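Local coordinates for pyrrolysyl-tRNA synthetase (Desulfitobacterium hafniense, PDB 3DSQ), which probably attaches pyrrolysine to its cognate tRNA in an ATP-dependent reaction, working as a homodimeric class II aminoacyl-tRNA synthetase, at residues V92-I97 against I152-T157; L175-L180 against V251-G256; Y19-E24 against G282-I287; S12-V17 against M34-A39. One frame throughout, in Å; residues are numbered along the deposited sequence.

Core and surface contacts of one chain solve the problem of attachment differently. Interactions 1 and 2 are buried and share the catalytic-domain sheet: strands 150-159 and 171-180 are neighbours in it, and Ile152 O and Glu154 O probably accept hydrogen bonds from Thr178 N and Asn176 N. Interaction 2 is regular strand pairing with apolar packing, whereas interaction 1 adds a buried carboxylate near the second subunit. Interactions 3 and 4 lie at the surface and both use helix 16-24, touching where Leu22 packs on Trp14. There, charged groups and waters dominate 19-24 against 282-287, while aromatic rings and a single backbone bridge join 12-17 to 34-39.

Interaction 1: V92-I97 against I152-T157; sequences VVTPTI and IFEIGT
Glu154 OE1 is gripped by two groups: the backbone N of Thr94, 2.9 Å away, and the guanidinium of Arg128, which makes a salt bridge to it. The amide bond is almost straight, 177° at the hydrogen, yet it reaches the oxygen from above the carboxylate plane. The other oxygen, Glu154 OE2, offers its syn lone pair to Thr94 OG1 at 2.7 Å. Backbone and side chain of a single threonine thus hold both oxygens and restrict rotation of the carboxylate. An extended glutamate makes this possible: with CG anti to the backbone N (chi1 -179°), the chain passes the carbonyl of Val92, Glu154 CG lying 3.1 Å from Val92 O. With an alanine at this position, the Thr94 amide would probably lose its acceptor and Arg128 a buried counter-charge. The proline-containing segment 92-97, preceded by helix 72-85 and a short strand, fits motif 1 of class II synthetases, and strand 150-159 fits the first strand of motif 2. As expected of motif 1, the subunit boundary is here: Thr94 O bonds to Arg275 and the Thr96 hydroxyl to Glu171, both of the second subunit. Nearer the sheet, Val92 N donates to Phe153 O at 2.9 Å, while Val92 CG2 meets Ile152 CG2 at 4.0 Å. One water links the loop to strand 150-159, giving a hydrogen to Val92 O and accepting one from Ile155 N.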
loop_
_atom_site.group_PDB
_atom_site.type_symbol
_atom_site.label_atom_id
_atom_site.label_comp_id
_atom_site.label_asym_id
_atom_site.label_seq_id
_atom_site.Cartn_x
_atom_site.Cartn_y
_atom_site.Cartn_z
ATOM N N VAL B 92 -5.008 8.594 7.292
ATOM C CA VAL B 92 -4.044 7.954 8.192
ATOM C C VAL B 92 -3.508 6.671 7.570
ATOM O O VAL B 92 -4.122 6.099 6.677
ATOM C CB VAL B 92 -4.673 7.598 9.564
ATOM C CG1 VAL B 92 -5.210 8.842 10.223
ATOM C CG2 VAL B 92 -5.784 6.541 9.382
ATOM N N VAL B 93 -2.344 6.235 8.036
ATOM C CA VAL B 93 -1.733 5.009 7.553
ATOM C C VAL B 93 -1.264 4.212 8.782
ATOM O O VAL B 93 -0.350 4.615 9.520
ATOM C CB VAL B 93 -0.567 5.308 6.572
ATOM C CG1 VAL B 93 0.524 6.123 7.244
ATOM C CG2 VAL B 93 -0.026 4.009 6.028
ATOM N N THR B 94 -1.897 3.063 8.974
ATOM C CA THR B 94 -1.656 2.213 10.135
ATOM C C THR B 94 -1.082 0.816 9.840
ATOM O O THR B 94 -1.042 0.362 8.690
ATOM C CB THR B 94 -2.983 2.072 10.940
ATOM O OG1 THR B 94 -3.962 1.407 10.143
ATOM C CG2 THR B 94 -3.539 3.449 11.322
ATOM N N PRO B 95 -0.637 0.106 10.890
ATOM C CA PRO B 95 -0.062 -1.237 10.721
ATOM C C PRO B 95 -0.940 -2.221 9.956
ATOM O O PRO B 95 -2.159 -2.260 10.126
ATOM C CB PRO B 95 0.160 -1.709 12.162
ATOM C CG PRO B 95 0.339 -0.447 12.930
ATOM C CD PRO B 95 -0.711 0.463 12.317
ATOM N N THR B 96 -0.317 -3.008 9.095
ATOM C CA THR B 96 -1.053 -4.033 8.382
ATOM C C THR B 96 -1.005 -5.299 9.249
ATOM O O THR B 96 -1.770 -6.228 9.034
ATOM C CB THR B 96 -0.448 -4.325 7.013
ATOM O OG1 THR B 96 0.898 -4.771 7.175
ATOM C CG2 THR B 96 -0.465 -3.060 6.150
ATOM N N ILE B 97 -0.094 -5.334 10.220
ATOM C CA ILE B 97 -0.014 -6.486 11.131
ATOM C C ILE B 97 -0.738 -6.064 12.415
ATOM O O ILE B 97 -0.343 -5.103 13.063
ATOM C CB ILE B 97 1.459 -6.864 11.481
ATOM C CG1 ILE B 97 2.203 -7.295 10.217
ATOM C CG2 ILE B 97 1.483 -8.034 12.512
ATOM C CD1 ILE B 97 3.703 -7.428 10.376
ATOM N N ILE B 152 -11.911 10.829 9.607
ATOM C CA ILE B 152 -10.705 10.058 9.338
ATOM C C ILE B 152 -10.921 8.954 8.294
ATOM O O ILE B 152 -11.999 8.374 8.210
ATOM C CB ILE B 152 -10.212 9.416 10.654
ATOM C CG1 ILE B 152 -9.697 10.506 11.593
ATOM C CG2 ILE B 152 -9.162 8.365 10.376
ATOM C CD1 ILE B 152 -8.401 11.122 11.177
ATOM N N PHE B 153 -9.898 8.669 7.494
ATOM C CA PHE B 153 -10.004 7.599 6.510
ATOM C C PHE B 153 -8.644 7.009 6.210
ATOM O O PHE B 153 -7.622 7.633 6.474
ATOM C CB PHE B 153 -10.637 8.084 5.197
ATOM C CG PHE B 153 -9.702 8.860 4.310
ATOM C CD1 PHE B 153 -9.440 10.201 4.553
ATOM C CD2 PHE B 153 -9.116 8.251 3.198
ATOM C CE1 PHE B 153 -8.612 10.930 3.702
ATOM C CE2 PHE B 153 -8.286 8.967 2.340
ATOM C CZ PHE B 153 -8.032 10.309 2.591
ATOM N N GLU B 154 -8.648 5.783 5.689
ATOM C CA GLU B 154 -7.421 5.099 5.299
ATOM C C GLU B 154 -7.695 4.275 4.050
ATOM O O GLU B 154 -8.780 3.732 3.864
ATOM C CB GLU B 154 -6.881 4.182 6.426
ATOM C CG GLU B 154 -5.550 3.470 6.040
ATOM C CD GLU B 154 -4.855 2.733 7.201
ATOM O OE1 GLU B 154 -3.747 2.184 6.982
ATOM O OE2 GLU B 154 -5.402 2.705 8.322
ATOM N N ILE B 155 -6.704 4.218 3.177
ATOM C CA ILE B 155 -6.785 3.449 1.946
ATOM C C ILE B 155 -5.615 2.490 2.101
ATOM O O ILE B 155 -4.480 2.930 2.212
ATOM C CB ILE B 155 -6.518 4.320 0.705
ATOM C CG1 ILE B 155 -7.616 5.384 0.553
ATOM C CG2 ILE B 155 -6.439 3.429 -0.530
ATOM C CD1 ILE B 155 -7.446 6.283 -0.686
ATOM N N GLY B 156 -5.871 1.190 2.137
ATOM C CA GLY B 156 -4.748 0.293 2.305
ATOM C C GLY B 156 -5.035 -1.185 2.183
ATOM O O GLY B 156 -6.166 -1.646 2.302
ATOM N N THR B 157 -3.967 -1.927 1.970
ATOM C CA THR B 157 -4.035 -3.359 1.782
ATOM C C THR B 157 -4.584 -4.105 2.987
ATOM O O THR B 157 -4.190 -3.848 4.118
ATOM C CB THR B 157 -2.641 -3.909 1.436
ATOM O OG1 THR B 157 -2.107 -3.154 0.340
ATOM C CG2 THR B 157 -2.721 -5.392 1.034
HETATM O O HOH W 1 -4.199 5.917 3.836
#

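Interaction 2: L175-L180 against V251-G256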
loop_
_atom_site.group_PDB
_atom_site.type_symbol
_atom_site.label_atom_id
_atom_site.label_comp_id
_atom_site.label_asym_id
_atom_site.label_seq_id
_atom_site.Cartn_x
_atom_site.Cartn_y
_atom_site.Cartn_z
ATOM N N LEU B 175 -10.773 1.169 1.183
ATOM C CA LEU B 175 -10.884 2.589 1.456
ATOM C C LEU B 175 -11.938 2.550 2.548
ATOM O O LEU B 175 -12.986 1.939 2.374
ATOM C CB LEU B 175 -11.435 3.369 0.258
ATOM C CG LEU B 175 -12.175 4.674 0.632
ATOM C CD1 LEU B 175 -11.247 5.615 1.382
ATOM C CD2 LEU B 175 -12.722 5.350 -0.623
ATOM N N ASN B 176 -11.659 3.160 3.684
ATOM C CA ASN B 176 -12.645 3.162 4.745
ATOM C C ASN B 176 -12.671 4.566 5.288
ATOM O O ASN B 176 -11.711 4.996 5.906
ATOM C CB ASN B 176 -12.255 2.186 5.860
ATOM C CG ASN B 176 -13.388 1.938 6.838
ATOM O OD1 ASN B 176 -14.130 2.855 7.199
ATOM N ND2 ASN B 176 -13.519 0.694 7.283
ATOM N N LEU B 177 -13.756 5.293 5.032
ATOM C CA LEU B 177 -13.853 6.648 5.545
ATOM C C LEU B 177 -14.867 6.695 6.667
ATOM O O LEU B 177 -15.858 5.972 6.663
ATOM C CB LEU B 177 -14.197 7.654 4.437
ATOM C CG LEU B 177 -15.335 7.495 3.434
ATOM C CD1 LEU B 177 -16.585 6.971 4.089
ATOM C CD2 LEU B 177 -15.584 8.876 2.815
ATOM N N THR B 178 -14.610 7.559 7.634
ATOM C CA THR B 178 -15.473 7.634 8.796
ATOM C C THR B 178 -15.578 9.022 9.367
ATOM O O THR B 178 -14.760 9.889 9.089
ATOM C CB THR B 178 -14.915 6.768 9.930
ATOM O OG1 THR B 178 -13.704 7.373 10.407
ATOM C CG2 THR B 178 -14.588 5.359 9.432
ATOM N N GLU B 179 -16.605 9.207 10.186
ATOM C CA GLU B 179 -16.826 10.458 10.883
ATOM C C GLU B 179 -17.287 10.051 12.270
ATOM O O GLU B 179 -18.232 9.283 12.415
ATOM C CB GLU B 179 -17.901 11.322 10.210
ATOM C CG GLU B 179 -18.092 12.664 10.917
ATOM C CD GLU B 179 -19.091 13.576 10.223
ATOM O OE1 GLU B 179 -20.301 13.285 10.272
ATOM O OE2 GLU B 179 -18.659 14.587 9.624
ATOM N N LEU B 180 -16.579 10.541 13.277
ATOM C CA LEU B 180 -16.900 10.264 14.668
ATOM C C LEU B 180 -17.530 11.525 15.243
ATOM O O LEU B 180 -16.922 12.594 15.207
ATOM C CB LEU B 180 -15.630 9.938 15.451
ATOM C CG LEU B 180 -15.761 9.819 16.970
ATOM C CD1 LEU B 180 -16.480 8.526 17.341
ATOM C CD2 LEU B 180 -14.372 9.843 17.583
ATOM N N VAL B 251 -20.328 7.216 11.658
ATOM C CA VAL B 251 -20.662 6.563 10.406
ATOM C C VAL B 251 -19.359 6.172 9.745
ATOM O O VAL B 251 -18.345 6.848 9.896
ATOM C CB VAL B 251 -21.462 7.478 9.449
ATOM C CG1 VAL B 251 -22.835 7.780 10.052
ATOM C CG2 VAL B 251 -20.684 8.756 9.168
ATOM N N GLY B 252 -19.389 5.059 9.026
ATOM C CA GLY B 252 -18.206 4.594 8.340
ATOM C C GLY B 252 -18.635 3.854 7.094
ATOM O O GLY B 252 -19.620 3.114 7.105
ATOM N N LEU B 253 -17.890 4.051 6.017
ATOM C CA LEU B 253 -18.201 3.406 4.758
ATOM C C LEU B 253 -16.918 2.784 4.232
ATOM O O LEU B 253 -15.869 3.429 4.234
ATOM C CB LEU B 253 -18.739 4.450 3.770
ATOM C CG LEU B 253 -19.410 4.003 2.472
ATOM C CD1 LEU B 253 -20.632 3.150 2.767
ATOM C CD2 LEU B 253 -19.819 5.248 1.671
ATOM N N GLY B 254 -17.004 1.528 3.798
ATOM C CA GLY B 254 -15.834 0.858 3.265
ATOM C C GLY B 254 -15.995 0.372 1.837
ATOM O O GLY B 254 -17.024 -0.196 1.484
ATOM N N PHE B 255 -14.964 0.581 1.020
ATOM C CA PHE B 255 -14.981 0.164 -0.381
ATOM C C PHE B 255 -13.822 -0.771 -0.745
ATOM O O PHE B 255 -12.727 -0.674 -0.195
ATOM C CB PHE B 255 -14.863 1.372 -1.329
ATOM C CG PHE B 255 -15.913 2.438 -1.137
ATOM C CD1 PHE B 255 -15.973 3.186 0.036
ATOM C CD2 PHE B 255 -16.790 2.755 -2.176
ATOM C CE1 PHE B 255 -16.883 4.242 0.170
ATOM C CE2 PHE B 255 -17.706 3.809 -2.051
ATOM C CZ PHE B 255 -17.746 4.553 -0.874
ATOM N N GLY B 256 -14.078 -1.667 -1.690
ATOM C CA GLY B 256 -13.035 -2.540 -2.204
ATOM C C GLY B 256 -12.657 -1.854 -3.510
ATOM O O GLY B 256 -13.468 -1.815 -4.416
#
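The ring of Phe255 presents an edge to Leu175 O, which lies in the ring plane, while the methyl Leu175 CD2 approaches ring atom Phe255 CD1 obliquely at 4.0 Å. These two side chains extend alongside each other in the same direction, and both also touch Val198 of helix 187-201. The setting is the largely antiparallel sheet of the class II synthetase core: strand 171-180 fits the second strand of motif 2, and strand 250-256, whose Gly256 is the N-cap residue of helix 257-265, fits the strand-helix of motif 3. Six backbone bonds zip the strands together across three hydrogen-bonded pairs, Leu175 with Phe255, Leu177 with Leu253 and Glu179 with Val251. The shortest joins Phe255 N to Leu175 O at 2.8 Å. In the non-hydrogen-bonded pairs glycine faces a larger residue, and the backbones come close, with 4.2 Å between Asn176 CA and Gly254 CA. Their alpha hydrogens are used too, Gly252 CA lying 3.2 Å from Leu177 O. On the face that carries Asn176 and Thr178, Thr178 CG2 rests 3.9 Å from Gly252 CA, while its hydroxyl bonds to Ile152 O and Trp139. On the other face Leu175 and Leu177 pack on helices 72-85 and 187-201, Val251 and Phe255 on the latter. Glu179 leaves from it as well; its carboxylate is buried between Arg151 and Arg190, two salt bridges that probably keep it ionised. Leu177 turns its side chain between backbone N and carbonyl carbon (chi1 50°), which presses Leu177 CD1 to within 3.3 Å of Leu253 CB, tighter than ordinary van der Waals contact.

Interaction 3: Y19-E24 against G282-I287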
loop_
_atom_site.group_PDB
_atom_site.type_symbol
_atom_site.label_atom_id
_atom_site.label_comp_id
_atom_site.label_asym_id
_atom_site.label_seq_id
_atom_site.Cartn_x
_atom_site.Cartn_y
_atom_site.Cartn_z
ATOM N N TYR B 19 -11.534 -20.415 -22.387
ATOM C CA TYR B 19 -12.435 -19.535 -21.661
ATOM C C TYR B 19 -11.647 -18.661 -20.673
ATOM O O TYR B 19 -11.849 -17.443 -20.604
ATOM C CB TYR B 19 -13.463 -20.380 -20.916
ATOM C CG TYR B 19 -14.519 -19.598 -20.175
ATOM C CD1 TYR B 19 -15.679 -19.157 -20.822
ATOM C CD2 TYR B 19 -14.368 -19.305 -18.818
ATOM C CE1 TYR B 19 -16.667 -18.444 -20.129
ATOM C CE2 TYR B 19 -15.344 -18.595 -18.118
ATOM C CZ TYR B 19 -16.489 -18.172 -18.776
ATOM O OH TYR B 19 -17.460 -17.497 -18.071
ATOM N N GLN B 20 -10.744 -19.282 -19.916
ATOM C CA GLN B 20 -9.939 -18.553 -18.944
ATOM C C GLN B 20 -9.041 -17.513 -19.616
ATOM O O GLN B 20 -8.854 -16.416 -19.099
ATOM C CB GLN B 20 -9.053 -19.509 -18.134
ATOM C CG GLN B 20 -8.212 -18.781 -17.090
ATOM C CD GLN B 20 -7.196 -19.676 -16.383
ATOM O OE1 GLN B 20 -6.235 -20.162 -16.992
ATOM N NE2 GLN B 20 -7.407 -19.890 -15.089
ATOM N N ARG B 21 -8.463 -17.886 -20.750
ATOM C CA ARG B 21 -7.589 -16.999 -21.502
ATOM C C ARG B 21 -8.373 -15.763 -21.977
ATOM O O ARG B 21 -7.935 -14.627 -21.810
ATOM C CB ARG B 21 -6.994 -17.765 -22.694
ATOM C CG ARG B 21 -6.073 -16.952 -23.603
ATOM C CD ARG B 21 -5.015 -16.198 -22.821
ATOM N NE ARG B 21 -3.998 -15.614 -23.692
ATOM C CZ ARG B 21 -3.001 -14.841 -23.270
ATOM N NH1 ARG B 21 -2.880 -14.548 -21.982
ATOM N NH2 ARG B 21 -2.118 -14.373 -24.138
ATOM N N LEU B 22 -9.544 -15.997 -22.550
ATOM C CA LEU B 22 -10.382 -14.912 -23.031
ATOM C C LEU B 22 -10.791 -14.006 -21.878
ATOM O O LEU B 22 -10.951 -12.792 -22.056
ATOM C CB LEU B 22 -11.619 -15.477 -23.737
ATOM C CG LEU B 22 -11.311 -16.286 -25.007
ATOM C CD1 LEU B 22 -12.607 -16.800 -25.603
ATOM C CD2 LEU B 22 -10.559 -15.422 -26.031
ATOM N N LYS B 23 -10.951 -14.589 -20.691
ATOM C CA LYS B 23 -11.334 -13.799 -19.526
ATOM C C LYS B 23 -10.182 -12.915 -19.071
ATOM O O LYS B 23 -10.388 -11.752 -18.741
ATOM C CB LYS B 23 -11.783 -14.698 -18.368
ATOM C CG LYS B 23 -13.254 -14.558 -18.016
ATOM C CD LYS B 23 -13.546 -15.013 -16.584
ATOM C CE LYS B 23 -15.022 -14.832 -16.242
ATOM N NZ LYS B 23 -15.318 -15.176 -14.814
ATOM N N GLU B 24 -8.971 -13.465 -19.054
ATOM C CA GLU B 24 -7.793 -12.700 -18.650
ATOM C C GLU B 24 -7.581 -11.520 -19.595
ATOM O O GLU B 24 -7.017 -10.488 -19.206
ATOM C CB GLU B 24 -6.526 -13.541 -18.720
ATOM C CG GLU B 24 -6.556 -14.873 -18.006
ATOM C CD GLU B 24 -5.216 -15.571 -18.111
ATOM O OE1 GLU B 24 -4.617 -15.548 -19.209
ATOM O OE2 GLU B 24 -4.764 -16.143 -17.103
ATOM N N GLY B 282 -4.882 -3.475 -15.694
ATOM C CA GLY B 282 -5.958 -4.208 -16.335
ATOM C C GLY B 282 -5.563 -5.102 -17.499
ATOM O O GLY B 282 -6.422 -5.757 -18.069
ATOM N N VAL B 283 -4.283 -5.145 -17.855
ATOM C CA VAL B 283 -3.838 -5.958 -18.988
ATOM C C VAL B 283 -2.984 -7.175 -18.596
ATOM O O VAL B 283 -2.005 -7.032 -17.879
ATOM C CB VAL B 283 -3.019 -5.096 -19.988
ATOM C CG1 VAL B 283 -2.668 -5.910 -21.215
ATOM C CG2 VAL B 283 -3.811 -3.845 -20.377
ATOM N N ARG B 284 -3.358 -8.364 -19.076
ATOM C CA ARG B 284 -2.595 -9.582 -18.783
ATOM C C ARG B 284 -1.270 -9.391 -19.506
ATOM O O ARG B 284 -1.253 -9.025 -20.676
ATOM C CB ARG B 284 -3.335 -10.814 -19.322
ATOM C CG ARG B 284 -2.637 -12.149 -19.067
ATOM C CD ARG B 284 -2.669 -12.573 -17.598
ATOM N NE ARG B 284 -2.058 -13.892 -17.440
ATOM C CZ ARG B 284 -0.749 -14.125 -17.370
ATOM N NH1 ARG B 284 0.125 -13.126 -17.423
ATOM N NH2 ARG B 284 -0.308 -15.372 -17.287
ATOM N N LEU B 285 -0.156 -9.648 -18.829
ATOM C CA LEU B 285 1.151 -9.408 -19.434
ATOM C C LEU B 285 1.698 -10.350 -20.503
ATOM O O LEU B 285 2.441 -9.911 -21.388
ATOM C CB LEU B 285 2.192 -9.222 -18.333
ATOM C CG LEU B 285 1.927 -7.968 -17.485
ATOM C CD1 LEU B 285 2.776 -7.996 -16.241
ATOM C CD2 LEU B 285 2.203 -6.703 -18.318
ATOM N N ASN B 286 1.347 -11.628 -20.449
ATOM C CA ASN B 286 1.870 -12.546 -21.449
ATOM C C ASN B 286 1.118 -12.424 -22.774
ATOM O O ASN B 286 0.520 -13.383 -23.249
ATOM C CB ASN B 286 1.810 -13.984 -20.924
ATOM C CG ASN B 286 0.409 -14.497 -20.817
ATOM O OD1 ASN B 286 -0.511 -13.743 -20.520
ATOM N ND2 ASN B 286 0.232 -15.792 -21.047
ATOM N N ILE B 287 1.158 -11.237 -23.375
ATOM C CA ILE B 287 0.475 -11.023 -24.646
ATOM C C ILE B 287 1.416 -10.595 -25.764
ATOM O O ILE B 287 0.976 -9.811 -26.637
ATOM C CB ILE B 287 -0.639 -9.968 -24.511
ATOM C CG1 ILE B 287 -0.041 -8.608 -24.133
ATOM C CG2 ILE B 287 -1.641 -10.422 -23.456
ATOM C CD1 ILE B 287 -1.058 -7.495 -24.045
HETATM O O HOH W 2 -6.041 -8.332 -20.145
HETATM O O HOH W 3 -1.888 -17.450 -19.655
#
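Within 19-24, Arg21 is the first residue to reach across, gripping Asn286 end-on with two nitrogens: Arg21 NH1 donates to Asn286 OD1 at 2.9 Å and Arg21 NH2 to the backbone Asn286 O at 3.0 Å. The side chain leaves the helix with CG anti to the backbone N and then bends at its second torsion (chi2 50°), which turns the guanidinium toward the tail. Its NE is engaged by Glu50 of helix 39-68. With an alanine here, Asn286 would probably lose both of these donors and its amide would be freer to turn, while Glu50 would be left without this positive mate. The contact ties helix 16-24, near the chain's start, to its extreme C-terminal end, just past the short hairpin of strands 279-280 and 283-284, with Asn286 at the centre of an inverse gamma turn. One turn on, Glu24 completes a salt-bridge network: Glu24 OE1 accepts a weak bond from Arg21 NH1 at 3.4 Å and pairs with Arg284 NE at 3.5 Å. The carboxylate and the Arg284 guanidinium are steeply inclined, 72° apart. Lying between two arginines, the carboxylate is likely to offset their like charges. Asn286 OD1 also sits 3.1 Å above the plane of the Arg284 guanidinium, over its centre. At the backbone level, a water donates to Glu24 O and accepts from Arg284 N.

Interaction 4: S12-V17 against M34-A39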
loop_
_atom_site.group_PDB
_atom_site.type_symbol
_atom_site.label_atom_id
_atom_site.label_comp_id
_atom_site.label_asym_id
_atom_site.label_seq_id
_atom_site.Cartn_x
_atom_site.Cartn_y
_atom_site.Cartn_z
ATOM N N SER B 12 -20.387 -26.695 -29.837
ATOM C CA SER B 12 -19.003 -26.708 -29.366
ATOM C C SER B 12 -18.603 -25.364 -28.763
ATOM O O SER B 12 -18.513 -24.357 -29.470
ATOM C CB SER B 12 -18.042 -27.055 -30.508
ATOM O OG SER B 12 -18.267 -28.370 -30.978
ATOM N N PHE B 13 -18.353 -25.360 -27.454
ATOM C CA PHE B 13 -17.975 -24.138 -26.754
ATOM C C PHE B 13 -16.502 -24.112 -26.376
ATOM O O PHE B 13 -15.779 -25.068 -26.635
ATOM C CB PHE B 13 -18.845 -23.956 -25.507
ATOM C CG PHE B 13 -20.315 -23.942 -25.801
ATOM C CD1 PHE B 13 -21.037 -25.132 -25.864
ATOM C CD2 PHE B 13 -20.974 -22.741 -26.057
ATOM C CE1 PHE B 13 -22.396 -25.126 -26.180
ATOM C CE2 PHE B 13 -22.332 -22.723 -26.374
ATOM C CZ PHE B 13 -23.045 -23.918 -26.436
ATOM N N TRP B 14 -16.059 -23.009 -25.780
ATOM C CA TRP B 14 -14.662 -22.857 -25.377
ATOM C C TRP B 14 -14.270 -23.946 -24.383
ATOM O O TRP B 14 -15.106 -24.401 -23.599
ATOM C CB TRP B 14 -14.427 -21.511 -24.674
ATOM C CG TRP B 14 -14.778 -20.294 -25.461
ATOM C CD1 TRP B 14 -15.524 -19.235 -25.033
ATOM C CD2 TRP B 14 -14.380 -19.990 -26.799
ATOM N NE1 TRP B 14 -15.619 -18.286 -26.022
ATOM C CE2 TRP B 14 -14.923 -18.724 -27.118
ATOM C CE3 TRP B 14 -13.612 -20.662 -27.759
ATOM C CZ2 TRP B 14 -14.724 -18.111 -28.363
ATOM C CZ3 TRP B 14 -13.410 -20.059 -28.996
ATOM C CH2 TRP B 14 -13.968 -18.788 -29.287
ATOM N N THR B 15 -13.006 -24.363 -24.431
ATOM C CA THR B 15 -12.508 -25.331 -23.469
ATOM C C THR B 15 -12.251 -24.433 -22.267
ATOM O O THR B 15 -12.082 -23.216 -22.429
ATOM C CB THR B 15 -11.174 -25.949 -23.896
ATOM O OG1 THR B 15 -10.200 -24.909 -24.061
ATOM C CG2 THR B 15 -11.333 -26.742 -25.199
ATOM N N LYS B 16 -12.219 -25.011 -21.072
ATOM C CA LYS B 16 -11.994 -24.229 -19.867
ATOM C C LYS B 16 -10.762 -23.342 -19.994
ATOM O O LYS B 16 -10.763 -22.203 -19.515
ATOM C CB LYS B 16 -11.850 -25.155 -18.650
ATOM C CG LYS B 16 -11.623 -24.434 -17.317
ATOM C CD LYS B 16 -12.784 -23.499 -16.964
ATOM C CE LYS B 16 -12.571 -22.799 -15.616
ATOM N NZ LYS B 16 -11.160 -22.330 -15.457
ATOM N N VAL B 17 -9.712 -23.848 -20.641
ATOM C CA VAL B 17 -8.495 -23.064 -20.791
ATOM C C VAL B 17 -8.655 -21.886 -21.774
ATOM O O VAL B 17 -8.063 -20.825 -21.578
ATOM C CB VAL B 17 -7.315 -23.951 -21.226
ATOM C CG1 VAL B 17 -7.442 -24.329 -22.693
ATOM C CG2 VAL B 17 -6.011 -23.230 -20.948
ATOM N N MET B 34 -19.828 -17.825 -26.854
ATOM C CA MET B 34 -19.909 -18.280 -28.243
ATOM C C MET B 34 -19.785 -19.785 -28.437
ATOM O O MET B 34 -18.966 -20.449 -27.798
ATOM C CB MET B 34 -18.851 -17.584 -29.091
ATOM C CG MET B 34 -19.150 -16.125 -29.340
ATOM S SD MET B 34 -17.807 -15.344 -30.193
ATOM C CE MET B 34 -18.136 -15.871 -31.903
ATOM N N GLY B 35 -20.619 -20.305 -29.331
ATOM C CA GLY B 35 -20.613 -21.717 -29.650
ATOM C C GLY B 35 -20.273 -21.870 -31.119
ATOM O O GLY B 35 -20.533 -20.969 -31.925
ATOM N N PHE B 36 -19.707 -23.014 -31.475
ATOM C CA PHE B 36 -19.309 -23.274 -32.849
ATOM C C PHE B 36 -19.782 -24.640 -33.316
ATOM O O PHE B 36 -20.181 -25.479 -32.505
ATOM C CB PHE B 36 -17.789 -23.170 -32.943
ATOM C CG PHE B 36 -17.272 -21.839 -32.519
ATOM C CD1 PHE B 36 -17.204 -20.785 -33.428
ATOM C CD2 PHE B 36 -16.960 -21.597 -31.184
ATOM C CE1 PHE B 36 -16.841 -19.510 -33.013
ATOM C CE2 PHE B 36 -16.600 -20.330 -30.762
ATOM C CZ PHE B 36 -16.541 -19.280 -31.680
ATOM N N SER B 37 -19.729 -24.858 -34.628
ATOM C CA SER B 37 -20.159 -26.119 -35.224
ATOM C C SER B 37 -19.268 -27.303 -34.866
ATOM O O SER B 37 -19.710 -28.440 -34.892
ATOM C CB SER B 37 -20.223 -25.983 -36.750
ATOM O OG SER B 37 -21.171 -24.995 -37.134
ATOM N N ASP B 38 -18.012 -27.028 -34.534
ATOM C CA ASP B 38 -17.061 -28.079 -34.197
ATOM C C ASP B 38 -15.828 -27.483 -33.524
ATOM O O ASP B 38 -15.632 -26.267 -33.531
ATOM C CB ASP B 38 -16.657 -28.816 -35.471
ATOM C CG ASP B 38 -16.074 -27.883 -36.517
ATOM O OD1 ASP B 38 -14.883 -27.531 -36.401
ATOM O OD2 ASP B 38 -16.814 -27.487 -37.443
ATOM N N ALA B 39 -14.999 -28.353 -32.955
ATOM C CA ALA B 39 -13.784 -27.948 -32.250
ATOM C C ALA B 39 -12.761 -27.184 -33.089
ATOM O O ALA B 39 -12.169 -26.210 -32.621
ATOM C CB ALA B 39 -13.119 -29.177 -31.625
HETATM O O HOH W 4 -18.474 -20.658 -25.249
#
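Trp14 sends its indole across to Phe36 and Met34. Its CB lies beside the start of helix 16-24, which follows it, 3.8 Å from Tyr19 N. Further out, the indole NE1 donates to Gln31 O, which helps fix how the ring is turned. CE2 has Leu22 CD1 over one face, while Phe36 CE2 lies over the opposite face, toward the rim. At the far end, Trp14 CZ2 touches Met34 CB at 4.2 Å, and Trp14 CH2 comes to 3.4 Å from Phe36 CE2. The two rings are inclined by 51°, an oblique pairing. Phe36 in turn has Ser12 O at its edge, near the ring plane. Phe13 lies close against the backbone, its CD2 3.8 Å from Gly35 CA. A water donates to Met34 O, and its bond from Trp14 N is weak. Ser12 N gives a bond to Phe36 O at 2.9 Å, and Phe36 N returns one to Ser12 O at 2.7 Å. This is an isolated antiparallel beta bridge, closing the loop round helices 16-24 and 29-32, with N-caps Thr15 and Asp38 opening helices 16-24 and 39-68.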